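Local coordinates for endo-1,4-beta-xylanase (Pseudoalteromonas haloplanktis, PDB 1H12), which hydrolyses internal beta-1,4 linkages of xylan as a cold-adapted glycoside hydrolase of family 8, and probably has activity on related beta-glucans, at residues A[16-20]-A[21-25]; A[353-357]-A[358-362]; A[96-99]-A[100-103]. One frame throughout, in Å; residues are numbered along the deposited sequence.

All three contacts are local, at or along helices of a chain whose family 8 fold is expected to be an (alpha/alpha)6 barrel. Interactions 1 and 2 are neighbours, their centres 12 Å apart: each caps a helix start with an asparagine, and they touch where Met24 CE lies 3.6 Å from Asn362 CA and Arg18 NH1 lies 3.3 Å from Leu353 O. Interaction 3, within helix 93-107, stands apart, its centre 31 Å from that of interaction 1 and 37 Å from that of interaction 2. None of their residues is among those lining the xylose pocket, but helix 342-351, which begins at the pocket residue Glu342, runs up to the loop of interaction 2.

Interaction 1 of 3, residues A[16-20]-A[21-25]; sequences TYRNL and AQEMG
Arg18 and Glu23 meet side-on in a salt bridge, guanidinium and carboxylate only 7° from coplanar although the two side chains cross at about a right angle. Arg18 NE gives its hydrogen to Glu23 OE2 at 2.9 Å while NH2 reaches OE1 of the same carboxylate at 2.8 Å, each oxygen being met on its syn side. The bend of the arginine at chi3 (63°) turns its NE edge toward the helix, where the extended glutamate comes to meet it. Glu23 OE1 also accepts from the backbone N of Asn3, and a water joins Glu23 OE2 to Asn19 N.

Asn19 is the N-cap of helix 20-23. With CG anti to its own N (chi1 -175°), the amide swings back over the first turn, and OD1 receives Gln22 N at 3.1 Å from well above the carbonyl plane. Asparagine suits this place because its short side chain can stand in for a missing backbone carbonyl. Its amide also stacks loosely against that of Gln22, and Asn19 CG rests 3.5 Å from Gln22 CB. Asn19 O takes Glu23 N at 3.0 Å as the first helical bond.

Leu20 and Met24 run side by side, Leu20 CD1 4.1 Å from Met24 CG, with Phe365 of helix 358-369 packed against both. Gly25, at positive phi, closes the helix in a Schellman motif. In so short a helix, charge pairing at Glu23 and amide capping at Asn19 probably both hold the first turn in place, and the negative carboxylate is probably stabilised by the arginine, the N-H of Asn3 and the water.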
loop_
_atom_site.group_PDB
_atom_site.type_symbol
_atom_site.label_atom_id
_atom_site.label_comp_id
_atom_site.label_asym_id
_atom_site.label_seq_id
_atom_site.Cartn_x
_atom_site.Cartn_y
_atom_site.Cartn_z
ATOM N N THR A 16 6.249 -4.378 -20.941
ATOM C CA THR A 16 5.308 -3.387 -21.452
ATOM C C THR A 16 4.425 -2.898 -20.311
ATOM O O THR A 16 3.629 -3.672 -19.816
ATOM C CB THR A 16 4.374 -4.055 -22.492
ATOM O OG1 THR A 16 5.148 -4.550 -23.564
ATOM C CG2 THR A 16 3.345 -3.045 -23.060
ATOM N N TYR A 17 4.575 -1.658 -19.894
ATOM C CA TYR A 17 3.749 -1.051 -18.859
ATOM C C TYR A 17 2.648 -0.216 -19.513
ATOM O O TYR A 17 2.895 0.574 -20.431
ATOM C CB TYR A 17 4.618 -0.150 -17.962
ATOM C CG TYR A 17 5.465 -0.990 -17.007
ATOM C CD1 TYR A 17 6.678 -1.559 -17.406
ATOM C CD2 TYR A 17 5.026 -1.246 -15.716
ATOM C CE1 TYR A 17 7.409 -2.342 -16.581
ATOM C CE2 TYR A 17 5.774 -2.052 -14.864
ATOM C CZ TYR A 17 6.959 -2.606 -15.283
ATOM O OH TYR A 17 7.677 -3.405 -14.408
ATOM N N ARG A 18 1.441 -0.390 -19.029
ATOM C CA ARG A 18 0.339 0.453 -19.424
ATOM C C ARG A 18 0.508 1.824 -18.834
ATOM O O ARG A 18 1.060 2.009 -17.730
ATOM C CB ARG A 18 -0.990 -0.104 -18.941
ATOM C CG ARG A 18 -1.370 -1.414 -19.563
ATOM C CD ARG A 18 -2.632 -2.038 -18.976
ATOM N NE ARG A 18 -3.799 -1.194 -19.199
ATOM C CZ ARG A 18 -5.020 -1.509 -18.778
ATOM N NH1 ARG A 18 -5.193 -2.593 -18.040
ATOM N NH2 ARG A 18 -6.053 -0.749 -19.061
ATOM N N ASN A 19 0.003 2.809 -19.569
ATOM C CA ASN A 19 -0.184 4.180 -19.114
ATOM C C ASN A 19 -1.662 4.455 -19.155
ATOM O O ASN A 19 -2.225 4.838 -20.193
ATOM C CB ASN A 19 0.613 5.150 -20.006
ATOM C CG ASN A 19 0.559 6.588 -19.524
ATOM O OD1 ASN A 19 -0.358 6.999 -18.823
ATOM N ND2 ASN A 19 1.575 7.384 -19.926
ATOM N N LEU A 20 -2.339 4.179 -18.045
ATOM C CA LEU A 20 -3.791 4.280 -17.966
ATOM C C LEU A 20 -4.270 5.674 -18.279
ATOM O O LEU A 20 -5.265 5.850 -19.008
ATOM C CB LEU A 20 -4.303 3.792 -16.619
ATOM C CG LEU A 20 -5.786 3.875 -16.419
ATOM C CD1 LEU A 20 -6.577 3.023 -17.389
ATOM C CD2 LEU A 20 -6.136 3.393 -14.979
ATOM N N ALA A 21 -3.596 6.691 -17.780
ATOM C CA ALA A 21 -3.982 8.050 -18.054
ATOM C C ALA A 21 -3.943 8.359 -19.552
ATOM O O ALA A 21 -4.823 9.065 -20.056
ATOM C CB ALA A 21 -3.115 9.027 -17.285
ATOM N N GLN A 22 -2.950 7.821 -20.234
ATOM C CA GLN A 22 -2.859 8.011 -21.691
ATOM C C GLN A 22 -3.988 7.289 -22.388
ATOM O O GLN A 22 -4.590 7.825 -23.338
ATOM C CB GLN A 22 -1.509 7.509 -22.179
ATOM C CG GLN A 22 -1.240 7.757 -23.626
ATOM C CD GLN A 22 0.205 7.291 -23.929
ATOM O OE1 GLN A 22 0.539 6.110 -23.844
ATOM N NE2 GLN A 22 1.070 8.239 -24.168
ATOM N N GLU A 23 -4.288 6.059 -21.976
ATOM C CA GLU A 23 -5.439 5.353 -22.519
ATOM C C GLU A 23 -6.709 6.171 -22.384
ATOM O O GLU A 23 -7.577 6.159 -23.295
ATOM C CB GLU A 23 -5.639 3.990 -21.819
ATOM C CG GLU A 23 -4.511 3.010 -22.036
ATOM C CD GLU A 23 -4.705 1.677 -21.347
ATOM O OE1 GLU A 23 -5.863 1.366 -20.949
ATOM O OE2 GLU A 23 -3.685 0.922 -21.213
ATOM N N MET A 24 -6.837 6.908 -21.299
ATOM C CA MET A 24 -8.016 7.676 -20.984
ATOM C C MET A 24 -7.965 9.058 -21.651
ATOM O O MET A 24 -8.806 9.878 -21.383
ATOM C CB MET A 24 -8.158 7.825 -19.454
ATOM C CG MET A 24 -8.390 6.487 -18.768
ATOM S SD MET A 24 -9.814 5.558 -19.406
ATOM C CE MET A 24 -11.058 6.467 -18.912
ATOM N N GLY A 25 -6.980 9.298 -22.471
ATOM C CA GLY A 25 -6.927 10.543 -23.274
ATOM C C GLY A 25 -6.407 11.751 -22.580
ATOM O O GLY A 25 -6.594 12.901 -23.059
HETATM O O HOH W 1 -1.299 1.900 -21.995
#

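Interaction 2 of 3, residues A[353-357]-A[358-362]; sequences LASTN and AGQAN
Asn357 lays its side-chain amide over that of Gln360, the two planes stacked 22° apart while the chains themselves cross at about a right angle. The overlap is close: Asn357 CG lies 4.0 Å from Gln360 CG, and Asn357 CB is 3.9 Å from Gln360 CD. What brings the asparagine there is its first torsion, which sets CG opposite the backbone N (chi1 -174°) and folds OD1 back over the start of helix 358-369.

OD1 then accepts from Gln360 N at 2.9 Å along a nearly straight bond (168°), with the donor standing above the carbonyl plane. The backbone of the same residue takes up the helix proper, Asn357 O receiving Ala361 N at 2.9 Å. Gly359 comes close to OD1, where a beta carbon would be tight against the oxygen, so the bare glycine fits well. The N-H of Ala358, still without a helical acceptor, is met by a water 2.9 Å from Ala358 N.

Just before the cap, Ser355 OG accepts from Asn357 N at 3.1 Å, an ST turn that fixes the chain as it enters the helix. The hydroxyl has a second, weak partner in Asn307 of helix 300-318, a residue that also bonds Thr356 OG1. Small Ala358 and Ala361 lie against Phe2.

Cutting Gln360 back to an alanine would remove the flat group stacked on Asn357, and the capping amide would probably be freer to turn and less firmly held over the helix end. Asparagine N-cap, i to i+3 capping bond and preceding ST turn together make a standard helix-start arrangement, here opening helix 358-369 after helix 342-351.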
loop_
_atom_site.group_PDB
_atom_site.type_symbol
_atom_site.label_atom_id
_atom_site.label_comp_id
_atom_site.label_asym_id
_atom_site.label_seq_id
_atom_site.Cartn_x
_atom_site.Cartn_y
_atom_site.Cartn_z
ATOM N N LEU A 353 -6.877 -1.185 -13.636
ATOM C CA LEU A 353 -5.943 -2.032 -14.372
ATOM C C LEU A 353 -6.399 -3.485 -14.454
ATOM O O LEU A 353 -5.847 -4.249 -15.235
ATOM C CB LEU A 353 -4.551 -1.888 -13.783
ATOM C CG LEU A 353 -3.922 -0.518 -13.927
ATOM C CD1 LEU A 353 -2.784 -0.294 -12.955
ATOM C CD2 LEU A 353 -3.415 -0.315 -15.377
ATOM N N ALA A 354 -7.395 -3.867 -13.666
ATOM C CA ALA A 354 -8.031 -5.178 -13.748
ATOM C C ALA A 354 -9.476 -5.093 -14.238
ATOM O O ALA A 354 -10.112 -6.148 -14.339
ATOM C CB ALA A 354 -8.006 -5.905 -12.403
ATOM N N SER A 355 -9.987 -3.913 -14.527
ATOM C CA SER A 355 -11.414 -3.727 -14.935
ATOM C C SER A 355 -11.593 -4.063 -16.421
ATOM O O SER A 355 -10.706 -3.845 -17.239
ATOM C CB SER A 355 -11.811 -2.239 -14.752
ATOM O OG SER A 355 -13.187 -2.014 -15.275
ATOM N N THR A 356 -12.797 -4.550 -16.729
ATOM C CA THR A 356 -13.175 -4.794 -18.138
ATOM C C THR A 356 -14.330 -3.965 -18.595
ATOM O O THR A 356 -14.898 -4.254 -19.651
ATOM C CB THR A 356 -13.438 -6.297 -18.365
ATOM O OG1 THR A 356 -14.519 -6.741 -17.545
ATOM C CG2 THR A 356 -12.289 -7.146 -18.075
ATOM N N ASN A 357 -14.695 -2.938 -17.832
ATOM C CA ASN A 357 -15.856 -2.117 -18.092
ATOM C C ASN A 357 -15.434 -0.681 -18.389
ATOM O O ASN A 357 -15.074 0.076 -17.505
ATOM C CB ASN A 357 -16.813 -2.204 -16.903
ATOM C CG ASN A 357 -18.119 -1.492 -17.117
ATOM O OD1 ASN A 357 -18.221 -0.376 -17.670
ATOM N ND2 ASN A 357 -19.185 -2.142 -16.621
ATOM N N ALA A 358 -15.482 -0.274 -19.649
ATOM C CA ALA A 358 -15.029 1.054 -20.059
ATOM C C ALA A 358 -15.855 2.142 -19.453
ATOM O O ALA A 358 -15.305 3.212 -19.123
ATOM C CB ALA A 358 -14.984 1.125 -21.619
ATOM N N GLY A 359 -17.142 1.952 -19.281
ATOM C CA GLY A 359 -17.980 2.925 -18.632
ATOM C C GLY A 359 -17.576 3.183 -17.164
ATOM O O GLY A 359 -17.495 4.340 -16.747
ATOM N N GLN A 360 -17.333 2.137 -16.433
ATOM C CA GLN A 360 -16.821 2.191 -15.057
ATOM C C GLN A 360 -15.458 2.903 -15.099
ATOM O O GLN A 360 -15.151 3.726 -14.245
ATOM C CB GLN A 360 -16.608 0.767 -14.373
ATOM C CG GLN A 360 -17.617 0.052 -13.432
ATOM C CD GLN A 360 -17.195 -1.411 -13.060
ATOM O OE1 GLN A 360 -17.896 -2.137 -12.386
ATOM N NE2 GLN A 360 -16.062 -1.860 -13.573
ATOM N N ALA A 361 -14.600 2.516 -16.027
ATOM C CA ALA A 361 -13.302 3.138 -16.081
ATOM C C ALA A 361 -13.392 4.603 -16.296
ATOM O O ALA A 361 -12.719 5.387 -15.605
ATOM C CB ALA A 361 -12.445 2.505 -17.147
ATOM N N ASN A 362 -14.249 5.018 -17.243
ATOM C CA ASN A 362 -14.377 6.431 -17.464
ATOM C C ASN A 362 -14.757 7.157 -16.221
ATOM O O ASN A 362 -14.186 8.212 -15.932
ATOM C CB ASN A 362 -15.376 6.718 -18.624
HETATM O O HOH W 2 -16.376 -2.005 -21.820
#

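Interaction 3 of 3, residues A[96-99]-A[100-103]; sequences FDNL and WRFA
Asn98 OD1 is gripped by both terminal nitrogens of Arg101, NH1 and NH2 each 3.0 Å away, in an i to i+3 bridge along the alpha-helix 93-107. The oxygen lies in the guanidinium plane and is met end-on, between NH1 and NH2, while the amide is turned 67° from that plane. NH2 arrives in the carbonyl plane of Asn98, whereas NH1 comes from above it. Arg101 runs out nearly straight and bends at chi3 (-53°), which lays its head back along the helix and brings one face over Asp97 O.

A carboxylate, a backbone carbonyl and a hydroxyl complete this polar side: Arg101 NE makes a salt bridge with Glu165, NH1 also donates to Lys60 O, and Asn98 ND2 bonds Tyr50 OH. Arginine suits the place because its five N-H groups can serve the amide, a carboxylate and a backbone carbonyl together, and asparagine because its amide offers both an acceptor and a donor.

The buried side of the helix is apolar at Phe96, Leu99 and Phe102, with Trp100 beside them. Phe96 and Trp100 point the same way, Phe96 CE1 touching Trp100 CB at 4.2 Å, and both pack on helix 143-160, while Leu99 and Phe102 face strand 58-66 and helix 77-89. Trp100 fills this place with a wide ring whose NE1 is satisfied by Asp171.

The backbone repeats regularly, with Trp100 N 2.9 Å from Phe96 O and Arg101 N 2.9 Å from Asp97 O, but the next bond is weak, Phe102 N standing 3.4 Å from Asn98 O.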
loop_
_atom_site.group_PDB
_atom_site.type_symbol
_atom_site.label_atom_id
_atom_site.label_comp_id
_atom_site.label_asym_id
_atom_site.label_seq_id
_atom_site.Cartn_x
_atom_site.Cartn_y
_atom_site.Cartn_z
ATOM N N PHE A 96 14.548 9.338 -0.731
ATOM C CA PHE A 96 14.560 7.934 -0.340
ATOM C C PHE A 96 15.486 7.734 0.849
ATOM O O PHE A 96 15.104 7.126 1.871
ATOM C CB PHE A 96 14.984 7.070 -1.505
ATOM C CG PHE A 96 14.926 5.594 -1.229
ATOM C CD1 PHE A 96 15.878 4.971 -0.448
ATOM C CD2 PHE A 96 13.904 4.848 -1.775
ATOM C CE1 PHE A 96 15.766 3.629 -0.171
ATOM C CE2 PHE A 96 13.819 3.508 -1.544
ATOM C CZ PHE A 96 14.751 2.884 -0.735
ATOM N N ASP A 97 16.704 8.205 0.722
ATOM C CA ASP A 97 17.728 7.958 1.723
ATOM C C ASP A 97 17.378 8.615 3.056
ATOM O O ASP A 97 17.606 8.061 4.115
ATOM C CB ASP A 97 19.073 8.448 1.235
ATOM C CG ASP A 97 19.700 7.575 0.183
ATOM O OD1 ASP A 97 19.123 6.514 -0.148
ATOM O OD2 ASP A 97 20.780 7.939 -0.345
ATOM N N ASN A 98 16.806 9.811 2.997
ATOM C CA ASN A 98 16.422 10.496 4.206
ATOM C C ASN A 98 15.325 9.772 4.962
ATOM O O ASN A 98 15.306 9.715 6.195
ATOM C CB ASN A 98 16.041 11.963 3.929
ATOM C CG ASN A 98 17.205 12.832 3.497
ATOM O OD1 ASN A 98 18.372 12.497 3.749
ATOM N ND2 ASN A 98 16.876 13.958 2.869
ATOM N N LEU A 99 14.353 9.222 4.204
ATOM C CA LEU A 99 13.295 8.430 4.814
ATOM C C LEU A 99 13.830 7.113 5.354
ATOM O O LEU A 99 13.439 6.678 6.448
ATOM C CB LEU A 99 12.180 8.143 3.785
ATOM C CG LEU A 99 11.343 9.348 3.354
ATOM C CD1 LEU A 99 10.379 8.890 2.274
ATOM C CD2 LEU A 99 10.580 9.969 4.511
ATOM N N TRP A 100 14.679 6.421 4.609
ATOM C CA TRP A 100 15.190 5.127 5.056
ATOM C C TRP A 100 16.087 5.296 6.293
ATOM O O TRP A 100 16.019 4.511 7.233
ATOM C CB TRP A 100 15.907 4.389 3.918
ATOM C CG TRP A 100 16.478 3.079 4.303
ATOM C CD1 TRP A 100 17.752 2.687 4.113
ATOM C CD2 TRP A 100 15.835 2.002 5.026
ATOM N NE1 TRP A 100 17.962 1.448 4.658
ATOM C CE2 TRP A 100 16.791 1.011 5.220
ATOM C CE3 TRP A 100 14.539 1.761 5.529
ATOM C CZ2 TRP A 100 16.520 -0.139 5.967
ATOM C CZ3 TRP A 100 14.276 0.624 6.230
ATOM C CH2 TRP A 100 15.260 -0.326 6.467
ATOM N N ARG A 101 16.878 6.388 6.319
ATOM C CA ARG A 101 17.705 6.624 7.469
ATOM C C ARG A 101 16.865 6.730 8.728
ATOM O O ARG A 101 17.219 6.219 9.806
ATOM C CB ARG A 101 18.526 7.906 7.270
ATOM C CG ARG A 101 19.713 8.045 8.225
ATOM C CD ARG A 101 20.433 9.399 8.137
ATOM N NE ARG A 101 20.794 9.682 6.756
ATOM C CZ ARG A 101 20.167 10.526 5.938
ATOM N NH1 ARG A 101 19.317 11.436 6.390
ATOM N NH2 ARG A 101 20.440 10.482 4.629
ATOM N N PHE A 102 15.735 7.443 8.625
ATOM C CA PHE A 102 14.822 7.586 9.758
ATOM C C PHE A 102 14.257 6.259 10.188
ATOM O O PHE A 102 14.177 5.930 11.377
ATOM C CB PHE A 102 13.688 8.526 9.354
ATOM C CG PHE A 102 12.712 8.826 10.468
ATOM C CD1 PHE A 102 11.658 7.950 10.774
ATOM C CD2 PHE A 102 12.853 9.979 11.214
ATOM C CE1 PHE A 102 10.821 8.224 11.807
ATOM C CE2 PHE A 102 11.974 10.239 12.259
ATOM C CZ PHE A 102 10.980 9.360 12.549
ATOM N N ALA A 103 13.807 5.470 9.235
ATOM C CA ALA A 103 13.169 4.182 9.549
ATOM C C ALA A 103 14.166 3.279 10.282
ATOM O O ALA A 103 13.827 2.694 11.324
ATOM C CB ALA A 103 12.682 3.509 8.273
#